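Local coordinates for putative uncharacterized protein (Helicobacter pylori, PDB 3TDG) that is a DsbG-type thioredoxin-fold oxidoreductase, probably a reductase that exchanges thiols and disulfides in other proteins, at residues C159-E165 against V257-Y261; S155-C159 against G184-S190; Y135-S141 against N176-V182. All blocks are in the same frame, centred on the assembly; numbering follows the deposited sequence.

Contact 1: C159-E165 against V257-Y261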
ATOM      1  N   CYS A 159      25.049 -15.237  19.666  1.00 39.56           N
ATOM      2  CA  CYS A 159      24.230 -16.215  18.989  1.00 39.16           C
ATOM      3  C   CYS A 159      25.082 -17.447  18.719  1.00 38.50           C
ATOM      4  O   CYS A 159      26.093 -17.348  18.033  1.00 38.73           O
ATOM      5  CB  CYS A 159      23.676 -15.601  17.699  1.00 39.42           C
ATOM      6  SG  CYS A 159      22.900 -16.730  16.525  1.00 41.90           S
ATOM      7  N   PRO A 160      24.703 -18.612  19.289  1.00 38.26           N
ATOM      8  CA  PRO A 160      25.468 -19.834  19.029  1.00 37.92           C
ATOM      9  C   PRO A 160      25.585 -20.198  17.559  1.00 37.70           C
ATOM     10  O   PRO A 160      26.634 -20.665  17.131  1.00 38.01           O
ATOM     11  CB  PRO A 160      24.674 -20.901  19.794  1.00 38.25           C
ATOM     12  CG  PRO A 160      24.178 -20.129  20.996  1.00 37.08           C
ATOM     13  CD  PRO A 160      23.733 -18.814  20.383  1.00 37.80           C
ATOM     14  N   HIS A 161      24.539 -19.975  16.773  1.00 38.19           N
ATOM     15  CA  HIS A 161      24.662 -20.234  15.329  1.00 38.20           C
ATOM     16  C   HIS A 161      25.670 -19.308  14.632  1.00 37.88           C
ATOM     17  O   HIS A 161      26.373 -19.710  13.694  1.00 37.03           O
ATOM     18  CB  HIS A 161      23.287 -20.212  14.665  1.00 38.36           C
ATOM     19  CG  HIS A 161      22.545 -21.502  14.814  1.00 40.50           C
ATOM     20  ND1 HIS A 161      22.255 -22.323  13.742  1.00 40.69           N
ATOM     21  CD2 HIS A 161      22.077 -22.141  15.916  1.00 41.58           C
ATOM     22  CE1 HIS A 161      21.613 -23.397  14.176  1.00 42.51           C
ATOM     23  NE2 HIS A 161      21.496 -23.313  15.489  1.00 41.29           N
ATOM     24  N   CYS A 162      25.762 -18.070  15.109  1.00 37.82           N
ATOM     25  CA  CYS A 162      26.783 -17.138  14.608  1.00 38.42           C
ATOM     26  C   CYS A 162      28.183 -17.532  15.080  1.00 39.16           C
ATOM     27  O   CYS A 162      29.154 -17.360  14.346  1.00 39.59           O
ATOM     28  CB  CYS A 162      26.438 -15.696  14.983  1.00 37.90           C
ATOM     29  SG  CYS A 162      24.900 -15.125  14.205  1.00 39.00           S
ATOM     30  N   GLN A 163      28.282 -18.078  16.292  1.00 40.06           N
ATOM     31  CA  GLN A 163      29.546 -18.619  16.791  1.00 41.60           C
ATOM     32  C   GLN A 163      30.036 -19.776  15.923  1.00 42.29           C
ATOM     33  O   GLN A 163      31.222 -19.854  15.607  1.00 41.85           O
ATOM     34  CB  GLN A 163      29.409 -19.094  18.230  1.00 42.11           C
ATOM     35  CG  GLN A 163      29.419 -18.014  19.273  1.00 43.49           C
ATOM     36  CD  GLN A 163      29.221 -18.605  20.652  1.00 48.29           C
ATOM     37  OE1 GLN A 163      28.179 -19.197  20.935  1.00 50.31           O
ATOM     38  NE2 GLN A 163      30.237 -18.483  21.511  1.00 49.18           N
ATOM     39  N   LYS A 164      29.109 -20.656  15.529  1.00 43.10           N
ATOM     40  CA  LYS A 164      29.410 -21.748  14.598  1.00 43.69           C
ATOM     41  C   LYS A 164      29.822 -21.207  13.233  1.00 43.40           C
ATOM     42  O   LYS A 164      30.835 -21.632  12.660  1.00 43.46           O
ATOM     43  CB  LYS A 164      28.207 -22.704  14.475  1.00 44.02           C
ATOM     44  CG  LYS A 164      28.163 -23.511  13.167  1.00 46.70           C
ATOM     45  CD  LYS A 164      27.018 -24.522  13.212  1.00 52.31           C
ATOM     46  CE  LYS A 164      26.176 -24.501  11.949  1.00 54.98           C
ATOM     47  NZ  LYS A 164      24.744 -24.476  12.343  1.00 55.59           N
ATOM     48  N   GLU A 165      29.038 -20.273  12.705  1.00 43.20           N
ATOM     49  CA  GLU A 165      29.399 -19.592  11.468  1.00 43.10           C
ATOM     50  C   GLU A 165      30.804 -18.949  11.565  1.00 42.87           C
ATOM     51  O   GLU A 165      31.597 -19.032  10.624  1.00 42.73           O
ATOM     52  CB  GLU A 165      28.331 -18.560  11.083  1.00 43.00           C
ATOM     53  CG  GLU A 165      28.663 -17.738   9.828  1.00 45.34           C
ATOM     54  CD  GLU A 165      28.838 -18.584   8.556  1.00 50.03           C
ATOM     55  OE1 GLU A 165      28.066 -19.539   8.349  1.00 50.64           O
ATOM     56  OE2 GLU A 165      29.737 -18.276   7.743  1.00 52.47           O
ATOM     57  N   VAL A 257      19.796 -14.121  11.993  1.00 37.32           N
ATOM     58  CA  VAL A 257      21.238 -14.273  11.839  1.00 36.40           C
ATOM     59  C   VAL A 257      21.630 -15.735  12.097  1.00 36.74           C
ATOM     60  O   VAL A 257      20.881 -16.456  12.734  1.00 35.96           O
ATOM     61  CB  VAL A 257      22.011 -13.343  12.800  1.00 36.30           C
ATOM     62  CG1 VAL A 257      21.714 -11.842  12.500  1.00 36.87           C
ATOM     63  CG2 VAL A 257      21.691 -13.677  14.266  1.00 35.09           C
ATOM     64  N   PRO A 258      22.795 -16.183  11.591  1.00 37.47           N
ATOM     65  CA  PRO A 258      23.682 -15.458  10.676  1.00 37.96           C
ATOM     66  C   PRO A 258      23.017 -15.322   9.303  1.00 39.08           C
ATOM     67  O   PRO A 258      22.415 -16.277   8.808  1.00 39.38           O
ATOM     68  CB  PRO A 258      24.922 -16.353  10.592  1.00 38.06           C
ATOM     69  CG  PRO A 258      24.457 -17.721  11.023  1.00 37.73           C
ATOM     70  CD  PRO A 258      23.322 -17.507  11.968  1.00 37.18           C
ATOM     71  N   PHE A 259      23.105 -14.137   8.713  1.00 40.01           N
ATOM     72  CA  PHE A 259      22.587 -13.893   7.375  1.00 40.75           C
ATOM     73  C   PHE A 259      23.776 -13.698   6.430  1.00 41.81           C
ATOM     74  O   PHE A 259      24.591 -12.787   6.621  1.00 41.13           O
ATOM     75  CB  PHE A 259      21.684 -12.662   7.399  1.00 41.05           C
ATOM     76  CG  PHE A 259      21.046 -12.336   6.078  1.00 42.30           C
ATOM     77  CD1 PHE A 259      19.739 -12.734   5.814  1.00 44.36           C
ATOM     78  CD2 PHE A 259      21.737 -11.607   5.112  1.00 43.31           C
ATOM     79  CE1 PHE A 259      19.127 -12.438   4.591  1.00 46.90           C
ATOM     80  CE2 PHE A 259      21.142 -11.297   3.886  1.00 44.56           C
ATOM     81  CZ  PHE A 259      19.833 -11.717   3.622  1.00 46.15           C
ATOM     82  N   LEU A 260      23.897 -14.562   5.427  1.00 42.18           N
ATOM     83  CA  LEU A 260      24.957 -14.407   4.439  1.00 43.81           C
ATOM     84  C   LEU A 260      24.394 -13.868   3.120  1.00 45.51           C
ATOM     85  O   LEU A 260      23.280 -14.230   2.709  1.00 45.51           O
ATOM     86  CB  LEU A 260      25.707 -15.716   4.225  1.00 42.94           C
ATOM     87  CG  LEU A 260      26.707 -16.177   5.286  1.00 44.20           C
ATOM     88  CD1 LEU A 260      26.049 -16.432   6.649  1.00 42.88           C
ATOM     89  CD2 LEU A 260      27.415 -17.443   4.803  1.00 43.77           C
ATOM     90  N   TYR A 261      25.144 -12.985   2.474  1.00 46.93           N
ATOM     91  CA  TYR A 261      24.707 -12.388   1.211  1.00 49.21           C
ATOM     92  C   TYR A 261      25.903 -12.158   0.304  1.00 50.74           C
ATOM     93  O   TYR A 261      26.828 -11.395   0.645  1.00 50.22           O
ATOM     94  CB  TYR A 261      23.934 -11.087   1.461  1.00 49.22           C
ATOM     95  CG  TYR A 261      23.447 -10.367   0.215  1.00 51.80           C
ATOM     96  CD1 TYR A 261      22.560 -10.982  -0.689  1.00 54.21           C
ATOM     97  CD2 TYR A 261      23.858  -9.060  -0.057  1.00 52.41           C
ATOM     98  CE1 TYR A 261      22.113 -10.309  -1.841  1.00 54.42           C
ATOM     99  CE2 TYR A 261      23.421  -8.380  -1.188  1.00 54.20           C
ATOM    100  CZ  TYR A 261      22.550  -9.004  -2.081  1.00 56.41           C
ATOM    101  OH  TYR A 261      22.125  -8.310  -3.200  1.00 56.21           O
TER
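Pro258 presses its ring against the first turn of helix 160-167, between Cys162 and Glu165. The peptide bond before Pro258 is cis. A cis-proline facing a CxxC at a helix start is the hallmark of the thioredoxin active site, so Cys159 and Cys162 are probably the redox pair. Cys162 SG lies 3.5 Å from Pro258 N and 3.6 Å from Pro258 CD, close beside the imide nitrogen. It also touches Val257 CG2 at 3.5 Å. Cys162 SG stands beside its own backbone N (chi1 -64°), which swings it to the proline side of the helix. Cys159 SG caps the helix by accepting from Cys162 N at 3.5 Å. The two sulfurs, Cys159 SG and Cys162 SG, are 3.5 Å apart, too far for a disulfide. One turn on, Glu165 CB rests 4.0 Å from Pro258 CG. The Glu165 chain bends at chi2 (60°), and its carboxylate meets both methyls of Leu260, which comes from the opposite direction. Glu165 OE2 also has a weak bond from His172. Strand 259-262 runs at the edge of its sheet beside strand 150-155, while Phe259 and Tyr261 pack on the long helix 98-129.

Contact 2: S155-C159 against G184-S190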
ATOM      1  N   SER A 155      25.853 -10.905  11.692  1.00 34.46           N
ATOM      2  CA  SER A 155      26.222 -11.814  12.766  1.00 34.88           C
ATOM      3  C   SER A 155      26.072 -11.142  14.144  1.00 35.48           C
ATOM      4  O   SER A 155      26.453  -9.976  14.319  1.00 34.26           O
ATOM      5  CB  SER A 155      27.659 -12.282  12.569  1.00 34.83           C
ATOM      6  OG  SER A 155      28.061 -13.211  13.581  1.00 36.76           O
ATOM      7  N   ASP A 156      25.509 -11.890  15.095  1.00 35.67           N
ATOM      8  CA  ASP A 156      25.303 -11.428  16.464  1.00 36.33           C
ATOM      9  C   ASP A 156      26.292 -12.194  17.352  1.00 37.21           C
ATOM     10  O   ASP A 156      26.391 -13.411  17.261  1.00 36.24           O
ATOM     11  CB  ASP A 156      23.855 -11.687  16.886  1.00 36.13           C
ATOM     12  CG  ASP A 156      23.498 -11.048  18.232  1.00 37.47           C
ATOM     13  OD1 ASP A 156      22.687 -10.096  18.221  1.00 36.78           O
ATOM     14  OD2 ASP A 156      24.019 -11.493  19.296  1.00 35.41           O
ATOM     15  N   PRO A 157      27.055 -11.473  18.195  1.00 37.98           N
ATOM     16  CA  PRO A 157      28.071 -12.128  19.017  1.00 38.51           C
ATOM     17  C   PRO A 157      27.532 -12.951  20.215  1.00 39.40           C
ATOM     18  O   PRO A 157      28.326 -13.621  20.878  1.00 40.22           O
ATOM     19  CB  PRO A 157      28.959 -10.965  19.485  1.00 38.62           C
ATOM     20  CG  PRO A 157      28.132  -9.735  19.351  1.00 38.97           C
ATOM     21  CD  PRO A 157      26.923 -10.034  18.498  1.00 38.32           C
ATOM     22  N   MET A 158      26.224 -12.899  20.482  1.00 39.31           N
ATOM     23  CA  MET A 158      25.589 -13.735  21.519  1.00 39.92           C
ATOM     24  C   MET A 158      24.773 -14.886  20.915  1.00 39.91           C
ATOM     25  O   MET A 158      23.898 -15.447  21.562  1.00 40.90           O
ATOM     26  CB  MET A 158      24.698 -12.896  22.457  1.00 39.88           C
ATOM     27  CG  MET A 158      25.445 -11.894  23.381  1.00 40.01           C
ATOM     28  SD  MET A 158      26.812 -12.551  24.381  1.00 45.34           S
ATOM     29  CE  MET A 158      25.907 -13.318  25.739  1.00 43.81           C
ATOM     30  N   CYS A 159      25.049 -15.237  19.666  1.00 39.56           N
ATOM     31  CA  CYS A 159      24.230 -16.215  18.989  1.00 39.16           C
ATOM     32  C   CYS A 159      25.082 -17.447  18.719  1.00 38.50           C
ATOM     33  O   CYS A 159      26.093 -17.348  18.033  1.00 38.73           O
ATOM     34  CB  CYS A 159      23.676 -15.601  17.699  1.00 39.42           C
ATOM     35  SG  CYS A 159      22.900 -16.730  16.525  1.00 41.90           S
ATOM     36  N   GLY A 184      23.946  -5.750  17.223  1.00 36.54           N
ATOM     37  CA  GLY A 184      23.457  -5.890  18.592  1.00 38.63           C
ATOM     38  C   GLY A 184      21.988  -6.264  18.570  1.00 40.29           C
ATOM     39  O   GLY A 184      21.168  -5.523  19.081  1.00 40.64           O
ATOM     40  N   TRP A 185      21.662  -7.422  17.986  1.00 41.56           N
ATOM     41  CA  TRP A 185      20.282  -7.763  17.597  1.00 42.67           C
ATOM     42  C   TRP A 185      19.501  -8.560  18.653  1.00 43.53           C
ATOM     43  O   TRP A 185      18.291  -8.343  18.844  1.00 42.76           O
ATOM     44  CB  TRP A 185      20.345  -8.491  16.237  1.00 43.11           C
ATOM     45  CG  TRP A 185      19.142  -9.332  15.691  1.00 44.37           C
ATOM     46  CD1 TRP A 185      19.176 -10.660  15.334  1.00 45.03           C
ATOM     47  CD2 TRP A 185      17.826  -8.873  15.352  1.00 43.85           C
ATOM     48  NE1 TRP A 185      17.952 -11.064  14.836  1.00 43.47           N
ATOM     49  CE2 TRP A 185      17.105  -9.991  14.843  1.00 46.52           C
ATOM     50  CE3 TRP A 185      17.169  -7.646  15.467  1.00 44.84           C
ATOM     51  CZ2 TRP A 185      15.773  -9.900  14.429  1.00 45.58           C
ATOM     52  CZ3 TRP A 185      15.850  -7.564  15.066  1.00 45.95           C
ATOM     53  CH2 TRP A 185      15.166  -8.678  14.555  1.00 46.41           C
ATOM     54  N   LEU A 186      20.187  -9.462  19.351  1.00 43.51           N
ATOM     55  CA  LEU A 186      19.467 -10.425  20.199  1.00 44.59           C
ATOM     56  C   LEU A 186      19.184  -9.963  21.637  1.00 44.73           C
ATOM     57  O   LEU A 186      18.342 -10.535  22.311  1.00 45.14           O
ATOM     58  CB  LEU A 186      20.123 -11.809  20.154  1.00 44.13           C
ATOM     59  CG  LEU A 186      20.061 -12.491  18.776  1.00 45.26           C
ATOM     60  CD1 LEU A 186      20.798 -13.813  18.818  1.00 44.79           C
ATOM     61  CD2 LEU A 186      18.621 -12.687  18.294  1.00 46.75           C
ATOM     62  N   GLY A 187      19.857  -8.906  22.080  1.00 45.65           N
ATOM     63  CA  GLY A 187      19.644  -8.348  23.424  1.00 45.97           C
ATOM     64  C   GLY A 187      20.745  -7.387  23.828  1.00 46.02           C
ATOM     65  O   GLY A 187      21.526  -6.939  22.997  1.00 46.69           O
ATOM     66  N   VAL A 188      20.812  -7.075  25.116  1.00 46.11           N
ATOM     67  CA  VAL A 188      21.734  -6.064  25.634  1.00 45.51           C
ATOM     68  C   VAL A 188      23.202  -6.489  25.504  1.00 44.45           C
ATOM     69  O   VAL A 188      24.054  -5.700  25.100  1.00 44.01           O
ATOM     70  CB  VAL A 188      21.397  -5.712  27.118  1.00 45.78           C
ATOM     71  CG1 VAL A 188      22.509  -4.884  27.752  1.00 46.98           C
ATOM     72  CG2 VAL A 188      20.070  -4.973  27.198  1.00 46.53           C
ATOM     73  N   ASN A 189      23.491  -7.731  25.860  1.00 43.48           N
ATOM     74  CA  ASN A 189      24.856  -8.246  25.767  1.00 43.08           C
ATOM     75  C   ASN A 189      25.387  -8.288  24.325  1.00 41.92           C
ATOM     76  O   ASN A 189      26.590  -8.111  24.102  1.00 41.91           O
ATOM     77  CB  ASN A 189      24.956  -9.617  26.438  1.00 43.26           C
ATOM     78  CG  ASN A 189      24.906  -9.529  27.970  1.00 47.45           C
ATOM     79  OD1 ASN A 189      25.307  -8.523  28.565  1.00 48.12           O
ATOM     80  ND2 ASN A 189      24.407 -10.591  28.608  1.00 49.15           N
ATOM     81  N   SER A 190      24.481  -8.505  23.366  1.00 40.30           N
ATOM     82  CA  SER A 190      24.806  -8.449  21.934  1.00 39.48           C
ATOM     83  C   SER A 190      25.297  -7.037  21.575  1.00 38.98           C
ATOM     84  O   SER A 190      26.403  -6.863  21.054  1.00 38.57           O
ATOM     85  CB  SER A 190      23.570  -8.793  21.086  1.00 39.17           C
ATOM     86  OG  SER A 190      23.123 -10.126  21.301  1.00 37.49           O
TER
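The carboxylate of Asp156 has Leu186 CG and CD1 over one face and the ring of its neighbour Pro157 over the other, with Pro157 CD 3.6 Å from Asp156 CG. The indole of Trp185 lies oblique to this group and is stacked with Phe249. In this thioredoxin fold the carboxylate ties the loop before the CxxC helix to the loop that leads into helix 188-206. Four donors reach it. Asp156 OD1 takes Trp185 N at 2.9 Å, nearly straight ahead of the C-O bond. It also takes Leu186 N at 2.8 Å, on the syn side but 35° out of the plane. Asp156 OD2 receives Ser190 OG on its syn lone pair at 2.6 Å. Its anti lone pair receives Met158 N at 2.9 Å, which makes an Asx turn within the type I beta turn from Asp156 to Cys159. These bonds fix the rotation of the carboxylate and should help to stabilise its negative charge. Asp156 CG points away from its own backbone N (chi1 -172°), which sends the group across to the second loop. Nearby, the Met158 chain folds at chi2 and chi3 over the start of helix 188-206. Its CG sits 3.5 Å from Ser190 N, and its SD and CE both touch Asn189 CB. Beside the carboxylate, Leu186 CD1 reaches the probable active-site loop and touches Cys159 CB at 3.6 Å.

Contact 3: Y135-S141 against N176-V182. With FMT (formic acid), chain C.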
ATOM      1  N   TYR A 135      31.830   0.552   9.729  1.00 37.80           N
ATOM      2  CA  TYR A 135      31.133  -0.391  10.595  1.00 36.94           C
ATOM      3  C   TYR A 135      31.499  -1.858  10.279  1.00 37.59           C
ATOM      4  O   TYR A 135      31.856  -2.633  11.198  1.00 37.05           O
ATOM      5  CB  TYR A 135      29.622  -0.151  10.565  1.00 36.00           C
ATOM      6  CG  TYR A 135      28.900  -0.862  11.687  1.00 35.30           C
ATOM      7  CD1 TYR A 135      28.607  -0.194  12.880  1.00 34.28           C
ATOM      8  CD2 TYR A 135      28.533  -2.203  11.570  1.00 34.80           C
ATOM      9  CE1 TYR A 135      27.973  -0.821  13.913  1.00 34.76           C
ATOM     10  CE2 TYR A 135      27.893  -2.864  12.615  1.00 33.53           C
ATOM     11  CZ  TYR A 135      27.613  -2.165  13.781  1.00 35.83           C
ATOM     12  OH  TYR A 135      26.964  -2.779  14.823  1.00 35.68           O
ATOM     13  N   ALA A 136      31.438  -2.232   8.997  1.00 36.86           N
ATOM     14  CA  ALA A 136      31.729  -3.613   8.594  1.00 37.39           C
ATOM     15  C   ALA A 136      33.188  -3.895   8.782  1.00 38.00           C
ATOM     16  O   ALA A 136      34.013  -2.995   8.603  1.00 37.49           O
ATOM     17  CB  ALA A 136      31.341  -3.869   7.122  1.00 37.05           C
ATOM     18  N   ILE A 137      33.502  -5.147   9.124  1.00 38.96           N
ATOM     19  CA  ILE A 137      34.872  -5.592   9.248  1.00 41.03           C
ATOM     20  C   ILE A 137      35.205  -6.340   7.985  1.00 42.70           C
ATOM     21  O   ILE A 137      34.746  -7.476   7.788  1.00 43.12           O
ATOM     22  CB  ILE A 137      35.077  -6.542  10.439  1.00 41.01           C
ATOM     23  CG1 ILE A 137      34.676  -5.856  11.740  1.00 41.52           C
ATOM     24  CG2 ILE A 137      36.529  -7.057  10.482  1.00 41.24           C
ATOM     25  CD1 ILE A 137      34.212  -6.809  12.795  1.00 41.75           C
ATOM     26  N   GLU A 138      35.997  -5.709   7.129  1.00 44.05           N
ATOM     27  CA  GLU A 138      36.345  -6.302   5.849  1.00 45.86           C
ATOM     28  C   GLU A 138      37.649  -7.096   5.940  1.00 46.95           C
ATOM     29  O   GLU A 138      38.702  -6.553   6.272  1.00 46.98           O
ATOM     30  CB  GLU A 138      36.413  -5.226   4.753  1.00 46.06           C
ATOM     31  CG  GLU A 138      36.638  -5.815   3.365  1.00 47.93           C
ATOM     32  CD  GLU A 138      36.520  -4.802   2.239  1.00 50.00           C
ATOM     33  OE1 GLU A 138      35.461  -4.151   2.083  1.00 52.49           O
ATOM     34  OE2 GLU A 138      37.490  -4.686   1.475  1.00 53.41           O
ATOM     35  N   LEU A 139      37.563  -8.393   5.653  1.00 48.29           N
ATOM     36  CA  LEU A 139      38.726  -9.271   5.652  1.00 49.81           C
ATOM     37  C   LEU A 139      38.993  -9.792   4.236  1.00 51.57           C
ATOM     38  O   LEU A 139      38.208 -10.581   3.718  1.00 51.49           O
ATOM     39  CB  LEU A 139      38.521 -10.424   6.639  1.00 49.59           C
ATOM     40  CG  LEU A 139      38.051 -10.002   8.034  1.00 49.81           C
ATOM     41  CD1 LEU A 139      37.355 -11.154   8.754  1.00 49.43           C
ATOM     42  CD2 LEU A 139      39.199  -9.416   8.864  1.00 48.57           C
ATOM     43  N   PRO A 140      40.092  -9.327   3.597  1.00 53.25           N
ATOM     44  CA  PRO A 140      40.401  -9.747   2.223  1.00 54.53           C
ATOM     45  C   PRO A 140      40.698 -11.245   2.137  1.00 55.71           C
ATOM     46  O   PRO A 140      41.310 -11.803   3.054  1.00 55.84           O
ATOM     47  CB  PRO A 140      41.650  -8.920   1.865  1.00 54.38           C
ATOM     48  CG  PRO A 140      42.241  -8.509   3.181  1.00 54.59           C
ATOM     49  CD  PRO A 140      41.067  -8.340   4.105  1.00 53.36           C
ATOM     50  N   SER A 141      40.264 -11.895   1.057  1.00 57.81           N
ATOM     51  CA  SER A 141      40.521 -13.338   0.885  1.00 60.00           C
ATOM     52  C   SER A 141      41.990 -13.679   1.026  1.00 61.04           C
ATOM     53  O   SER A 141      42.849 -12.881   0.664  1.00 61.41           O
ATOM     54  CB  SER A 141      40.013 -13.863  -0.458  1.00 59.91           C
ATOM     55  OG  SER A 141      40.236 -12.925  -1.480  1.00 61.59           O
ATOM     56  N   ASN A 176      36.266 -15.910  -0.720  1.00 55.34           N
ATOM     57  CA  ASN A 176      35.700 -14.553  -0.778  1.00 53.49           C
ATOM     58  C   ASN A 176      36.435 -13.533   0.082  1.00 52.00           C
ATOM     59  O   ASN A 176      37.182 -13.888   0.976  1.00 51.88           O
ATOM     60  CB  ASN A 176      34.241 -14.539  -0.295  1.00 54.17           C
ATOM     61  CG  ASN A 176      33.307 -15.302  -1.196  1.00 53.09           C
ATOM     62  OD1 ASN A 176      32.623 -14.721  -2.038  1.00 53.67           O
ATOM     63  ND2 ASN A 176      33.240 -16.606  -0.993  1.00 53.17           N
ATOM     64  N   THR A 177      36.191 -12.257  -0.194  1.00 50.51           N
ATOM     65  CA  THR A 177      36.442 -11.225   0.796  1.00 49.06           C
ATOM     66  C   THR A 177      35.159 -11.106   1.597  1.00 47.39           C
ATOM     67  O   THR A 177      34.084 -10.923   1.034  1.00 46.93           O
ATOM     68  CB  THR A 177      36.856  -9.881   0.162  1.00 49.18           C
ATOM     69  OG1 THR A 177      38.239  -9.956  -0.193  1.00 51.43           O
ATOM     70  CG2 THR A 177      36.672  -8.714   1.148  1.00 49.27           C
ATOM     71  N   VAL A 178      35.294 -11.237   2.910  1.00 45.94           N
ATOM     72  CA  VAL A 178      34.160 -11.184   3.830  1.00 44.32           C
ATOM     73  C   VAL A 178      34.014  -9.808   4.471  1.00 43.23           C
ATOM     74  O   VAL A 178      34.984  -9.252   4.993  1.00 43.08           O
ATOM     75  CB  VAL A 178      34.300 -12.275   4.922  1.00 43.96           C
ATOM     76  CG1 VAL A 178      33.305 -12.045   6.088  1.00 43.16           C
ATOM     77  CG2 VAL A 178      34.130 -13.655   4.298  1.00 43.82           C
ATOM     78  N   ARG A 179      32.803  -9.258   4.394  1.00 42.01           N
ATOM     79  CA  ARG A 179      32.422  -8.098   5.184  1.00 40.95           C
ATOM     80  C   ARG A 179      31.492  -8.528   6.315  1.00 40.38           C
ATOM     81  O   ARG A 179      30.274  -8.679   6.128  1.00 39.85           O
ATOM     82  CB  ARG A 179      31.762  -7.023   4.325  1.00 40.58           C
ATOM     83  CG  ARG A 179      32.699  -6.467   3.249  1.00 42.19           C
ATOM     84  CD  ARG A 179      32.056  -5.378   2.444  1.00 43.19           C
ATOM     85  NE  ARG A 179      32.997  -4.903   1.430  1.00 46.25           N
ATOM     86  CZ  ARG A 179      32.659  -4.233   0.336  1.00 44.96           C
ATOM     87  NH1 ARG A 179      31.389  -3.937   0.094  1.00 44.19           N
ATOM     88  NH2 ARG A 179      33.605  -3.848  -0.508  1.00 45.86           N
ATOM     89  N   MET A 180      32.076  -8.719   7.489  1.00 39.04           N
ATOM     90  CA  MET A 180      31.309  -9.131   8.642  1.00 38.67           C
ATOM     91  C   MET A 180      30.650  -7.916   9.334  1.00 37.57           C
ATOM     92  O   MET A 180      31.332  -6.972   9.738  1.00 36.84           O
ATOM     93  CB  MET A 180      32.216  -9.892   9.603  1.00 39.39           C
ATOM     94  CG  MET A 180      31.451 -10.664  10.654  1.00 42.15           C
ATOM     95  SD  MET A 180      32.469 -11.985  11.298  1.00 47.72           S
ATOM     96  CE  MET A 180      31.605 -12.319  12.833  1.00 45.12           C
ATOM     97  N   VAL A 181      29.328  -7.957   9.456  1.00 35.81           N
ATOM     98  CA  VAL A 181      28.556  -6.890  10.067  1.00 35.42           C
ATOM     99  C   VAL A 181      28.054  -7.401  11.421  1.00 35.33           C
ATOM    100  O   VAL A 181      27.131  -8.229  11.472  1.00 34.99           O
ATOM    101  CB  VAL A 181      27.370  -6.484   9.162  1.00 35.51           C
ATOM    102  CG1 VAL A 181      26.513  -5.391   9.809  1.00 34.63           C
ATOM    103  CG2 VAL A 181      27.883  -6.027   7.779  1.00 36.16           C
ATOM    104  N   VAL A 182      28.690  -6.939  12.502  1.00 34.60           N
ATOM    105  CA  VAL A 182      28.419  -7.457  13.849  1.00 34.59           C
ATOM    106  C   VAL A 182      27.350  -6.595  14.519  1.00 34.66           C
ATOM    107  O   VAL A 182      27.585  -5.423  14.830  1.00 34.78           O
ATOM    108  CB  VAL A 182      29.713  -7.574  14.714  1.00 34.36           C
ATOM    109  CG1 VAL A 182      29.417  -8.221  16.088  1.00 33.81           C
ATOM    110  CG2 VAL A 182      30.744  -8.386  13.994  1.00 33.38           C
TER
HETATM  111  C   FMT C 360      38.666  -4.032   8.432  1.00 46.06           C
HETATM  112  O1  FMT C 360      39.507  -3.490   9.170  1.00 46.54           O
HETATM  113  O2  FMT C 360      37.485  -3.680   8.335  1.00 45.12           O
HETATM  114  O   HOH W   1      30.817  -5.241  12.041  1.00 31.76           O
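Glu138 lies alongside Arg179, both chains stretched out and pointing the same way from a non-hydrogen-bonded antiparallel pair. They form a salt bridge, with Arg179 NE 2.7 Å from Glu138 OE1. The two flat groups are nearly parallel, their planes 18° apart. Even so, NE meets the oxygen from above the carboxylate plane, 43° out of it. Arg179 NH2 adds a weak bond to the same oxygen, and NH1 is held by Tyr152 OH. Thr177 CG2 packs at 3.6 Å against Glu138 CG. Thr177 OG1 accepts from Ser141 N at 3.1 Å and is also bonded to Lys147 O.

The backbones of 137-139 and 177-182 join in two hydrogen-bonded pairs, Ile137 with Met180 and Leu139 with Val178. Past the end of the short strand a water takes over. It donates to Tyr135 O and Met180 O and accepts from Val182 N. Tyr135 OH then donates to Val182 O at 2.7 Å, with that oxygen near the ring plane. CG of Tyr135 stands opposite its backbone N (chi1 -166°), which carries the hydroxyl across to the Val182 carbonyl. On the way Tyr135 CE2 meets Val181 CG1 at 4.0 Å, the two side chains crossing at about a right angle. On the outer side, Glu138 N binds O2 of a formic acid at 2.8 Å, probably from the crystallisation liquor.

Strand 137-139 is the antiparallel edge of the mixed sheet of this thioredoxin-like domain; 177-182 joins it to the parallel strand 150-155. Leu139 and Val178 face helix 169-175, while Ile137, Met180 and Val182 pack on helix 211-222.

In the fold
The three contacts belong to one thioredoxin-like domain; contacts 1 and 2 meet at its probable CxxC site. These two share Cys159, and their centres are 11 Å apart. They also touch at Cys162 CB and Asp156 O (3.2 Å) and at Val257 CG2 and Asp156 CB (3.9 Å). Contact 3 lies at the other edge of the same sheet from contact 1. Its centre is about 14 Å from that of contact 1, with about 6 Å between nearest atoms. It joins contact 2 through a probable hydrogen bond from Ser155 N to Val181 O (3.0 Å). Met180 lies near the cysteines without touching them. The formic acid belongs to contact 3 alone and has Lys214 and Arg205 as further partners.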